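Local coordinates for protein clan CA, family C40, NlpC/P60 superfamily cysteine peptidase (Trichomonas vaginalis, PDB 6BIO) that is probably a cysteine peptidase of the NlpC/P60 type, a peptidoglycan hydrolase that the protozoan turns against bacteria, at residues Ile105-Ile117 and Phe125-Ile137. Numbering follows the deposited sequence.
Sequences IVRYVPANSQVTI and FYRINYRGYIGYI
Asn129 O is gripped twice: by Thr116 N at 3.0 Å, and by water 4, which donates to it and also binds Thr116 OG1. The return bond, from Asn129 N to Thr116 O at 2.9 Å, has an N-H...O angle of 163°. Together the two amide bonds define Thr116 and Asn129 as an antiparallel hydrogen-bonded pair, a link between strands 114-117 and 125-130. On the other face of this sheet Val115 CG1 meets Ile128 CD1, while Ile117 CD1 sits over one face of the Tyr126 ring, 4.0 Å from its centroid.

Tyr130 bridges from this hairpin to strand 107-109. With CG anti to the backbone N, its ring extends between Val109, whose CG1 covers the ring centre from one face, and Arg131 CG over the opposite face. Gln114 O and Arg107 NH1 lie at the ring edge, and Tyr130 OH ends among waters: water 2 leads to Ser113 OG, water 1 to Arg107 NH1.

Arg107 is held by two tyrosines. Its CD stands over the Tyr133 ring, 3.8 Å from the centroid and 7° off the normal, a CH-pi contact. The side chain bends at chi2, and the guanidinium places one face over Tyr130 CE2; the two planes are 79° apart, so this is no parallel stack. NH1 donates to Tyr108 O at 2.7 Å, a bent bond that helps to hold the group's rotation. Arg131 NE comes within 3.6 Å of Arg107 NH2, a like-charge approach that is probably unfavourable.

Within the bacterial SH3 domain, then, two backbone bonds record the hairpin register here, with Ile117 opposite Ile128 as the next pair, whereas ring contacts with Val109 and Arg107 and one bridging water attach the neighbouring strand 107-109.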
loop_
_atom_site.group_PDB
_atom_site.type_symbol
_atom_site.label_atom_id
_atom_site.label_comp_id
_atom_site.label_asym_id
_atom_site.label_seq_id
_atom_site.Cartn_x
_atom_site.Cartn_y
_atom_site.Cartn_z
ATOM N N ILE A 105 -20.326 -22.060 -4.313
ATOM C CA ILE A 105 -20.398 -21.902 -2.875
ATOM C C ILE A 105 -19.520 -22.957 -2.217
ATOM O O ILE A 105 -19.755 -24.167 -2.343
ATOM C CB ILE A 105 -21.841 -21.979 -2.370
ATOM C CG1 ILE A 105 -22.670 -20.823 -2.914
ATOM C CG2 ILE A 105 -21.860 -21.904 -0.840
ATOM C CD1 ILE A 105 -24.128 -20.984 -2.651
ATOM N N VAL A 106 -18.539 -22.506 -1.449
ATOM C CA VAL A 106 -17.716 -23.409 -0.668
ATOM C C VAL A 106 -18.421 -23.738 0.630
ATOM O O VAL A 106 -18.528 -24.908 1.032
ATOM C CB VAL A 106 -16.323 -22.785 -0.411
ATOM C CG1 VAL A 106 -15.487 -23.700 0.484
ATOM C CG2 VAL A 106 -15.637 -22.500 -1.713
ATOM N N ARG A 107 -18.932 -22.704 1.298
ATOM C CA ARG A 107 -19.571 -22.872 2.595
ATOM C C ARG A 107 -20.372 -21.628 2.964
ATOM O O ARG A 107 -19.878 -20.504 2.824
ATOM C CB ARG A 107 -18.465 -23.113 3.635
ATOM C CG ARG A 107 -18.862 -23.278 5.075
ATOM C CD ARG A 107 -19.713 -24.509 5.260
ATOM N NE ARG A 107 -19.712 -25.070 6.634
ATOM C CZ ARG A 107 -20.523 -24.689 7.629
ATOM N NH1 ARG A 107 -21.372 -23.655 7.476
ATOM N NH2 ARG A 107 -20.439 -25.322 8.798
ATOM N N TYR A 108 -21.585 -21.842 3.468
ATOM C CA TYR A 108 -22.365 -20.788 4.085
ATOM C C TYR A 108 -21.748 -20.434 5.438
ATOM O O TYR A 108 -21.310 -21.304 6.191
ATOM C CB TYR A 108 -23.792 -21.298 4.302
ATOM C CG TYR A 108 -24.621 -20.380 5.128
ATOM C CD1 TYR A 108 -25.107 -19.172 4.587
ATOM C CD2 TYR A 108 -24.896 -20.684 6.463
ATOM C CE1 TYR A 108 -25.868 -18.323 5.362
ATOM C CE2 TYR A 108 -25.676 -19.843 7.236
ATOM C CZ TYR A 108 -26.157 -18.680 6.690
ATOM O OH TYR A 108 -26.887 -17.866 7.520
ATOM N N VAL A 109 -21.685 -19.141 5.726
ATOM C CA VAL A 109 -21.135 -18.655 6.983
ATOM C C VAL A 109 -22.172 -17.834 7.721
ATOM O O VAL A 109 -22.569 -16.759 7.227
ATOM C CB VAL A 109 -19.880 -17.791 6.740
ATOM C CG1 VAL A 109 -19.295 -17.402 8.054
ATOM C CG2 VAL A 109 -18.866 -18.528 5.928
ATOM N N PRO A 110 -22.672 -18.305 8.868
ATOM C CA PRO A 110 -23.638 -17.506 9.615
ATOM C C PRO A 110 -22.987 -16.260 10.174
ATOM O O PRO A 110 -21.763 -16.148 10.332
ATOM C CB PRO A 110 -24.113 -18.427 10.745
ATOM C CG PRO A 110 -23.193 -19.529 10.793
ATOM C CD PRO A 110 -22.409 -19.604 9.515
ATOM N N ALA A 111 -23.843 -15.282 10.426
ATOM C CA ALA A 111 -23.379 -14.079 11.069
ATOM C C ALA A 111 -22.710 -14.433 12.395
ATOM O O ALA A 111 -23.070 -15.403 13.059
ATOM C CB ALA A 111 -24.545 -13.118 11.303
ATOM N N ASN A 112 -21.746 -13.608 12.796
ATOM C CA ASN A 112 -21.041 -13.738 14.072
ATOM C C ASN A 112 -20.111 -14.937 14.147
ATOM O O ASN A 112 -19.882 -15.477 15.234
ATOM C CB ASN A 112 -22.035 -13.880 15.226
ATOM C CG ASN A 112 -21.995 -12.760 16.175
ATOM O OD1 ASN A 112 -20.986 -12.071 16.369
ATOM N ND2 ASN A 112 -23.129 -12.531 16.774
ATOM N N SER A 113 -19.652 -15.433 13.008
ATOM C CA SER A 113 -18.744 -16.566 12.955
ATOM C C SER A 113 -17.309 -16.090 13.125
ATOM O O SER A 113 -16.889 -15.090 12.535
ATOM C CB SER A 113 -18.860 -17.261 11.600
ATOM O OG SER A 113 -20.119 -17.928 11.468
ATOM N N GLN A 114 -16.522 -16.841 13.869
ATOM C CA GLN A 114 -15.087 -16.606 13.916
ATOM C C GLN A 114 -14.445 -17.150 12.646
ATOM O O GLN A 114 -14.635 -18.313 12.297
ATOM C CB GLN A 114 -14.482 -17.327 15.114
ATOM C CG GLN A 114 -15.051 -16.974 16.491
ATOM C CD GLN A 114 -14.793 -15.566 16.873
ATOM O OE1 GLN A 114 -13.688 -15.041 16.652
ATOM N NE2 GLN A 114 -15.808 -14.911 17.428
ATOM N N VAL A 115 -13.642 -16.333 11.977
ATOM C CA VAL A 115 -12.961 -16.694 10.737
ATOM C C VAL A 115 -11.530 -16.167 10.781
ATOM O O VAL A 115 -11.166 -15.325 11.619
ATOM C CB VAL A 115 -13.703 -16.143 9.490
ATOM C CG1 VAL A 115 -15.206 -16.545 9.494
ATOM C CG2 VAL A 115 -13.545 -14.608 9.374
ATOM N N THR A 116 -10.707 -16.657 9.864
ATOM C CA THR A 116 -9.335 -16.176 9.768
ATOM C C THR A 116 -9.096 -15.623 8.371
ATOM O O THR A 116 -9.281 -16.340 7.382
ATOM C CB THR A 116 -8.357 -17.319 10.052
ATOM O OG1 THR A 116 -8.606 -17.867 11.352
ATOM C CG2 THR A 116 -6.913 -16.839 9.961
ATOM N N ILE A 117 -8.646 -14.367 8.292
ATOM C CA ILE A 117 -8.277 -13.759 7.020
ATOM C C ILE A 117 -6.927 -14.287 6.573
ATOM O O ILE A 117 -5.927 -14.186 7.298
ATOM C CB ILE A 117 -8.277 -12.221 7.131
ATOM C CG1 ILE A 117 -9.699 -11.685 7.333
ATOM C CG2 ILE A 117 -7.541 -11.579 5.925
ATOM C CD1 ILE A 117 -9.788 -10.248 7.762
ATOM N N PHE A 125 -13.373 -8.707 -1.889
ATOM C CA PHE A 125 -13.486 -9.873 -1.025
ATOM C C PHE A 125 -12.240 -9.999 -0.155
ATOM O O PHE A 125 -11.169 -9.535 -0.532
ATOM C CB PHE A 125 -13.608 -11.182 -1.830
ATOM C CG PHE A 125 -14.855 -11.290 -2.691
ATOM C CD1 PHE A 125 -14.952 -10.618 -3.906
ATOM C CD2 PHE A 125 -15.880 -12.180 -2.343
ATOM C CE1 PHE A 125 -16.080 -10.775 -4.697
ATOM C CE2 PHE A 125 -17.003 -12.321 -3.127
ATOM C CZ PHE A 125 -17.096 -11.617 -4.317
ATOM N N TYR A 126 -12.361 -10.683 0.995
ATOM C CA TYR A 126 -11.229 -11.294 1.687
ATOM C C TYR A 126 -11.187 -12.761 1.296
ATOM O O TYR A 126 -12.232 -13.373 1.025
ATOM C CB TYR A 126 -11.369 -11.220 3.220
ATOM C CG TYR A 126 -11.250 -9.835 3.823
ATOM C CD1 TYR A 126 -10.002 -9.284 4.110
ATOM C CD2 TYR A 126 -12.376 -9.068 4.087
ATOM C CE1 TYR A 126 -9.880 -8.045 4.646
ATOM C CE2 TYR A 126 -12.257 -7.811 4.657
ATOM C CZ TYR A 126 -11.007 -7.311 4.934
ATOM O OH TYR A 126 -10.811 -6.074 5.465
ATOM N N ARG A 127 -10.016 -13.363 1.394
ATOM C CA ARG A 127 -9.925 -14.809 1.376
ATOM C C ARG A 127 -9.805 -15.252 2.816
ATOM O O ARG A 127 -9.003 -14.696 3.562
ATOM C CB ARG A 127 -8.746 -15.314 0.554
ATOM C CG ARG A 127 -8.859 -16.817 0.262
ATOM C CD ARG A 127 -7.818 -17.336 -0.747
ATOM N NE ARG A 127 -6.467 -17.246 -0.250
ATOM C CZ ARG A 127 -5.843 -18.215 0.417
ATOM N NH1 ARG A 127 -4.605 -18.020 0.844
ATOM N NH2 ARG A 127 -6.464 -19.361 0.684
ATOM N N ILE A 128 -10.632 -16.240 3.209
ATOM C CA ILE A 128 -10.723 -16.646 4.608
ATOM C C ILE A 128 -10.726 -18.156 4.744
ATOM O O ILE A 128 -10.969 -18.902 3.792
ATOM C CB ILE A 128 -11.952 -16.072 5.363
ATOM C CG1 ILE A 128 -13.267 -16.620 4.780
ATOM C CG2 ILE A 128 -11.958 -14.568 5.373
ATOM C CD1 ILE A 128 -14.457 -16.496 5.689
ATOM N N ASN A 129 -10.470 -18.573 5.978
ATOM C CA ASN A 129 -10.710 -19.932 6.461
ATOM C C ASN A 129 -11.782 -19.857 7.540
ATOM O O ASN A 129 -11.595 -19.171 8.554
ATOM C CB ASN A 129 -9.419 -20.499 7.054
ATOM C CG ASN A 129 -9.579 -21.898 7.595
ATOM O OD1 ASN A 129 -10.560 -22.232 8.269
ATOM N ND2 ASN A 129 -8.597 -22.719 7.346
ATOM N N TYR A 130 -12.914 -20.549 7.329
ATOM C CA TYR A 130 -13.933 -20.772 8.354
ATOM C C TYR A 130 -14.057 -22.279 8.551
ATOM O O TYR A 130 -14.488 -22.975 7.643
ATOM C CB TYR A 130 -15.268 -20.195 7.883
ATOM C CG TYR A 130 -16.445 -20.561 8.785
ATOM C CD1 TYR A 130 -16.414 -20.248 10.129
ATOM C CD2 TYR A 130 -17.556 -21.252 8.307
ATOM C CE1 TYR A 130 -17.451 -20.591 10.978
ATOM C CE2 TYR A 130 -18.621 -21.550 9.155
ATOM C CZ TYR A 130 -18.562 -21.222 10.474
ATOM O OH TYR A 130 -19.643 -21.578 11.277
ATOM N N ARG A 131 -13.678 -22.778 9.724
ATOM C CA ARG A 131 -13.863 -24.202 10.057
ATOM C C ARG A 131 -13.179 -25.119 9.037
ATOM O O ARG A 131 -13.657 -26.221 8.773
ATOM C CB ARG A 131 -15.355 -24.606 10.147
ATOM C CG ARG A 131 -16.203 -24.013 11.253
ATOM C CD ARG A 131 -17.690 -24.502 11.137
ATOM N NE ARG A 131 -17.846 -25.959 11.262
ATOM C CZ ARG A 131 -17.633 -26.625 12.388
ATOM N NH1 ARG A 131 -17.232 -25.965 13.479
ATOM N NH2 ARG A 131 -17.797 -27.943 12.426
ATOM N N GLY A 132 -12.056 -24.686 8.441
ATOM C CA GLY A 132 -11.385 -25.478 7.443
ATOM C C GLY A 132 -11.823 -25.219 6.019
ATOM O O GLY A 132 -11.160 -25.694 5.089
ATOM N N TYR A 133 -12.932 -24.510 5.810
ATOM C CA TYR A 133 -13.448 -24.174 4.480
ATOM C C TYR A 133 -12.786 -22.874 4.039
ATOM O O TYR A 133 -12.784 -21.879 4.786
ATOM C CB TYR A 133 -14.967 -23.972 4.519
ATOM C CG TYR A 133 -15.727 -25.249 4.861
ATOM C CD1 TYR A 133 -16.107 -26.139 3.867
ATOM C CD2 TYR A 133 -16.018 -25.567 6.161
ATOM C CE1 TYR A 133 -16.759 -27.311 4.168
ATOM C CE2 TYR A 133 -16.719 -26.743 6.470
ATOM C CZ TYR A 133 -17.054 -27.589 5.478
ATOM O OH TYR A 133 -17.724 -28.735 5.853
ATOM N N ILE A 134 -12.254 -22.864 2.822
ATOM C CA ILE A 134 -11.390 -21.785 2.345
ATOM C C ILE A 134 -11.995 -21.135 1.104
ATOM O O ILE A 134 -12.410 -21.827 0.170
ATOM C CB ILE A 134 -9.992 -22.349 2.045
ATOM C CG1 ILE A 134 -9.330 -22.845 3.357
ATOM C CG2 ILE A 134 -9.100 -21.290 1.394
ATOM C CD1 ILE A 134 -8.266 -23.855 3.101
ATOM N N GLY A 135 -12.006 -19.812 1.074
ATOM C CA GLY A 135 -12.485 -19.134 -0.106
ATOM C C GLY A 135 -12.764 -17.671 0.181
ATOM O O GLY A 135 -12.267 -17.107 1.166
ATOM N N TYR A 136 -13.570 -17.069 -0.700
ATOM C CA TYR A 136 -13.700 -15.618 -0.752
ATOM C C TYR A 136 -15.041 -15.149 -0.201
ATOM O O TYR A 136 -16.091 -15.639 -0.614
ATOM C CB TYR A 136 -13.520 -15.134 -2.200
ATOM C CG TYR A 136 -12.112 -15.385 -2.702
ATOM C CD1 TYR A 136 -11.729 -16.602 -3.244
ATOM C CD2 TYR A 136 -11.122 -14.412 -2.550
ATOM C CE1 TYR A 136 -10.445 -16.846 -3.658
ATOM C CE2 TYR A 136 -9.837 -14.632 -2.967
ATOM C CZ TYR A 136 -9.486 -15.831 -3.528
ATOM O OH TYR A 136 -8.200 -16.026 -3.919
ATOM N N ILE A 137 -14.989 -14.162 0.702
ATOM C CA ILE A 137 -16.173 -13.587 1.332
ATOM C C ILE A 137 -16.208 -12.089 1.084
ATOM O O ILE A 137 -15.179 -11.419 1.115
ATOM C CB ILE A 137 -16.196 -13.948 2.838
ATOM C CG1 ILE A 137 -17.567 -13.666 3.424
ATOM C CG2 ILE A 137 -15.075 -13.285 3.624
ATOM C CD1 ILE A 137 -17.783 -14.280 4.786
HETATM O O HOH W 1 -21.949 -23.157 10.322
HETATM O O HOH W 2 -20.049 -20.057 13.395
HETATM O O HOH W 3 -12.830 -20.938 11.872
HETATM O O HOH W 4 -10.313 -20.092 10.858
#